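Local atomic coordinates of glycine oxidase (Bacillus cereus ATCC 14579, PDB entry 7CYX), a protein that probably catalyses the FAD-dependent oxidative deamination of glycine to glyoxylate and ammonium, with oxygen reduced to hydrogen peroxide, in thiamine diphosphate biosynthesis. Residues F251-K256 and Y289-A294. Numbering follows the deposited sequence.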
ATOM      1  N   PHE A 251      20.663  -0.330  15.582  1.00 45.92           N
ATOM      2  CA  PHE A 251      20.610  -1.087  14.312  1.00 44.04           C
ATOM      3  C   PHE A 251      19.335  -1.927  14.290  1.00 47.78           C
ATOM      4  O   PHE A 251      18.962  -2.505  15.303  1.00 45.33           O
ATOM      5  CB  PHE A 251      21.861  -1.941  14.162  1.00 46.61           C
ATOM      6  CG  PHE A 251      22.019  -2.609  12.823  1.00 49.76           C
ATOM      7  CD1 PHE A 251      22.610  -1.948  11.770  1.00 54.08           C
ATOM      8  CD2 PHE A 251      21.596  -3.903  12.624  1.00 47.97           C
ATOM      9  CE1 PHE A 251      22.764  -2.563  10.544  1.00 52.94           C
ATOM     10  CE2 PHE A 251      21.752  -4.518  11.400  1.00 44.01           C
ATOM     11  CZ  PHE A 251      22.333  -3.846  10.361  1.00 51.07           C
ATOM     12  N   TYR A 252      18.685  -2.004  13.139  1.00 44.33           N
ATOM     13  CA  TYR A 252      17.421  -2.762  13.120  1.00 43.87           C
ATOM     14  C   TYR A 252      17.226  -3.525  11.822  1.00 43.02           C
ATOM     15  O   TYR A 252      17.737  -3.154  10.789  1.00 47.72           O
ATOM     16  CB  TYR A 252      16.247  -1.798  13.239  1.00 47.77           C
ATOM     17  CG  TYR A 252      16.272  -0.710  12.206  1.00 50.71           C
ATOM     18  CD1 TYR A 252      15.800  -0.936  10.931  1.00 51.40           C
ATOM     19  CD2 TYR A 252      16.798   0.530  12.491  1.00 50.81           C
ATOM     20  CE1 TYR A 252      15.838   0.048   9.968  1.00 54.71           C
ATOM     21  CE2 TYR A 252      16.839   1.529  11.542  1.00 53.79           C
ATOM     22  CZ  TYR A 252      16.358   1.285  10.275  1.00 58.62           C
ATOM     23  OH  TYR A 252      16.391   2.258   9.332  1.00 60.44           O
ATOM     24  N   ILE A 253      16.482  -4.609  11.956  1.00 41.59           N
ATOM     25  CA  ILE A 253      16.013  -5.442  10.828  1.00 44.04           C
ATOM     26  C   ILE A 253      14.506  -5.430  11.009  1.00 47.52           C
ATOM     27  O   ILE A 253      14.056  -5.767  12.077  1.00 52.08           O
ATOM     28  CB  ILE A 253      16.570  -6.867  10.881  1.00 41.61           C
ATOM     29  CG1 ILE A 253      18.092  -6.879  10.989  1.00 41.11           C
ATOM     30  CG2 ILE A 253      16.089  -7.651   9.681  1.00 41.00           C
ATOM     31  CD1 ILE A 253      18.701  -8.222  10.736  1.00 40.23           C
ATOM     32  N   THR A 254      13.767  -4.984  10.016  1.00 47.58           N
ATOM     33  CA  THR A 254      12.315  -4.958  10.236  1.00 52.44           C
ATOM     34  C   THR A 254      11.587  -5.558   9.052  1.00 51.26           C
ATOM     35  O   THR A 254      11.959  -5.266   7.935  1.00 44.18           O
ATOM     36  CB  THR A 254      11.791  -3.528  10.307  1.00 56.11           C
ATOM     37  OG1 THR A 254      12.315  -3.009  11.515  1.00 73.07           O
ATOM     38  CG2 THR A 254      10.288  -3.452  10.381  1.00 59.21           C
ATOM     39  N   PRO A 255      10.616  -6.450   9.285  1.00 52.58           N
ATOM     40  CA  PRO A 255       9.726  -6.880   8.209  1.00 54.36           C
ATOM     41  C   PRO A 255       8.804  -5.730   7.787  1.00 57.24           C
ATOM     42  O   PRO A 255       8.564  -4.829   8.588  1.00 63.24           O
ATOM     43  CB  PRO A 255       8.879  -8.000   8.829  1.00 50.59           C
ATOM     44  CG  PRO A 255       8.890  -7.667  10.312  1.00 59.22           C
ATOM     45  CD  PRO A 255      10.274  -7.084  10.572  1.00 55.60           C
ATOM     46  N   LYS A 256       8.319  -5.792   6.541  1.00 53.10           N
ATOM     47  CA  LYS A 256       7.235  -4.970   6.039  1.00 52.67           C
ATOM     48  C   LYS A 256       6.326  -5.848   5.166  1.00 52.67           C
ATOM     49  O   LYS A 256       6.782  -6.876   4.672  1.00 52.80           O
ATOM     50  CB  LYS A 256       7.779  -3.787   5.231  1.00 53.81           C
ATOM     51  CG  LYS A 256       8.612  -2.791   6.022  1.00 58.16           C
ATOM     52  CD  LYS A 256       7.807  -2.064   7.071  1.00 60.84           C
ATOM     53  CE  LYS A 256       8.623  -1.065   7.863  1.00 57.25           C
ATOM     54  NZ  LYS A 256       7.836  -0.509   8.989  1.00 57.30           N
ATOM     55  N   TYR A 289      24.053 -10.060   8.863  1.00 46.63           N
ATOM     56  CA  TYR A 289      24.333 -11.463   8.684  1.00 45.68           C
ATOM     57  C   TYR A 289      24.572 -12.115  10.058  1.00 48.17           C
ATOM     58  O   TYR A 289      24.188 -13.259  10.252  1.00 56.28           O
ATOM     59  CB  TYR A 289      25.523 -11.696   7.741  1.00 47.94           C
ATOM     60  CG  TYR A 289      25.408 -11.215   6.312  1.00 51.51           C
ATOM     61  CD1 TYR A 289      24.183 -10.974   5.704  1.00 51.33           C
ATOM     62  CD2 TYR A 289      26.549 -11.060   5.531  1.00 52.54           C
ATOM     63  CE1 TYR A 289      24.094 -10.558   4.385  1.00 50.68           C
ATOM     64  CE2 TYR A 289      26.477 -10.660   4.205  1.00 51.04           C
ATOM     65  CZ  TYR A 289      25.243 -10.395   3.627  1.00 55.38           C
ATOM     66  OH  TYR A 289      25.148  -9.984   2.321  1.00 48.11           O
ATOM     67  N   THR A 290      25.196 -11.393  10.995  1.00 46.55           N
ATOM     68  CA  THR A 290      25.482 -11.934  12.327  1.00 54.46           C
ATOM     69  C   THR A 290      24.191 -12.115  13.155  1.00 59.94           C
ATOM     70  O   THR A 290      24.195 -12.866  14.124  1.00 56.51           O
ATOM     71  CB  THR A 290      26.441 -11.052  13.139  1.00 48.53           C
ATOM     72  OG1 THR A 290      25.664  -9.942  13.572  1.00 48.49           O
ATOM     73  CG2 THR A 290      27.668 -10.567  12.395  1.00 46.56           C
ATOM     74  N   ILE A 291      23.119 -11.386  12.806  1.00 60.01           N
ATOM     75  CA  ILE A 291      21.829 -11.438  13.500  1.00 55.48           C
ATOM     76  C   ILE A 291      20.930 -12.486  12.828  1.00 56.49           C
ATOM     77  O   ILE A 291      20.149 -13.175  13.513  1.00 58.49           O
ATOM     78  CB  ILE A 291      21.137 -10.061  13.519  1.00 52.81           C
ATOM     79  CG1 ILE A 291      21.722  -9.117  14.570  1.00 59.65           C
ATOM     80  CG2 ILE A 291      19.635 -10.199  13.724  1.00 53.75           C
ATOM     81  CD1 ILE A 291      23.096  -8.602  14.273  1.00 62.06           C
ATOM     82  N   LEU A 292      21.017 -12.576  11.497  1.00 46.99           N
ATOM     83  CA  LEU A 292      20.001 -13.236  10.672  1.00 49.73           C
ATOM     84  C   LEU A 292      20.660 -13.700   9.380  1.00 49.58           C
ATOM     85  O   LEU A 292      20.506 -13.069   8.335  1.00 51.97           O
ATOM     86  CB  LEU A 292      18.856 -12.253  10.388  1.00 49.15           C
ATOM     87  CG  LEU A 292      17.469 -12.856  10.221  1.00 51.04           C
ATOM     88  CD1 LEU A 292      16.470 -11.821   9.704  1.00 55.89           C
ATOM     89  CD2 LEU A 292      17.511 -14.048   9.300  1.00 60.80           C
ATOM     90  N   PRO A 293      21.405 -14.824   9.430  1.00 52.98           N
ATOM     91  CA  PRO A 293      22.229 -15.279   8.311  1.00 51.10           C
ATOM     92  C   PRO A 293      21.474 -15.557   7.001  1.00 49.49           C
ATOM     93  O   PRO A 293      22.014 -15.335   5.920  1.00 53.13           O
ATOM     94  CB  PRO A 293      22.845 -16.591   8.815  1.00 51.65           C
ATOM     95  CG  PRO A 293      22.779 -16.494  10.322  1.00 60.64           C
ATOM     96  CD  PRO A 293      21.530 -15.690  10.612  1.00 58.90           C
ATOM     97  N   ALA A 294      20.234 -16.032   7.084  1.00 46.58           N
ATOM     98  CA  ALA A 294      19.492 -16.335   5.870  1.00 49.42           C
ATOM     99  C   ALA A 294      19.383 -15.105   4.948  1.00 50.26           C
ATOM    100  O   ALA A 294      18.986 -15.269   3.801  1.00 42.48           O
ATOM    101  CB  ALA A 294      18.122 -16.866   6.191  1.00 49.40           C
TER
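Ile253 reaches from its strand toward the last part of helix 278-291 and the residue that follows, where Ile291 and Leu292 receive its longer branch. The closest approach is between methyl groups: CD1 of Ile253 lies 3.7 Å from CG2 of Ile291. The same CD1 stands 4.0 Å from Leu292 CB, which places it against two consecutive residues. With chi1 at -54°, CG1 of Ile253 is anti to its own carbonyl carbon, and the extended chi2 of -167° carries CD1 outward to this pair. The shorter branch also meets Leu292, its CG2 lying 4.2 Å from Leu292 CD1. Ile253 and Ile291 run alongside each other in opposite senses, whereas the leucine side chain lies at a slant to that of Ile253 and touches both branches of Ile253. No hydrogen bond links the two segments, and the backbones stay well apart, Ile253 CA being 8.8 Å from Leu292 CA; the join is wholly apolar and all three residues are buried.

In the DAO-type flavoprotein fold, strand 251-256 belongs to the mixed sheet separate from the sheet that contains the Rossmann-type strand 5-10, and helix 278-291 packs against one side of it. Ile253 and Phe251 direct their side chains toward the helix, where Ala288 also touches Ile253 and Ile284 touches Phe251. Between them on the strand, Tyr252 contacts FAD, while the side chain of Ile253 remains about 12 Å from the cofactor. Ile246 of the neighbouring strand 246-248 touches both Ile253 and Ile291, carrying the apolar packing onto the adjacent strand. Leu292 joins the helix to the 3-10 segment that starts at Pro293.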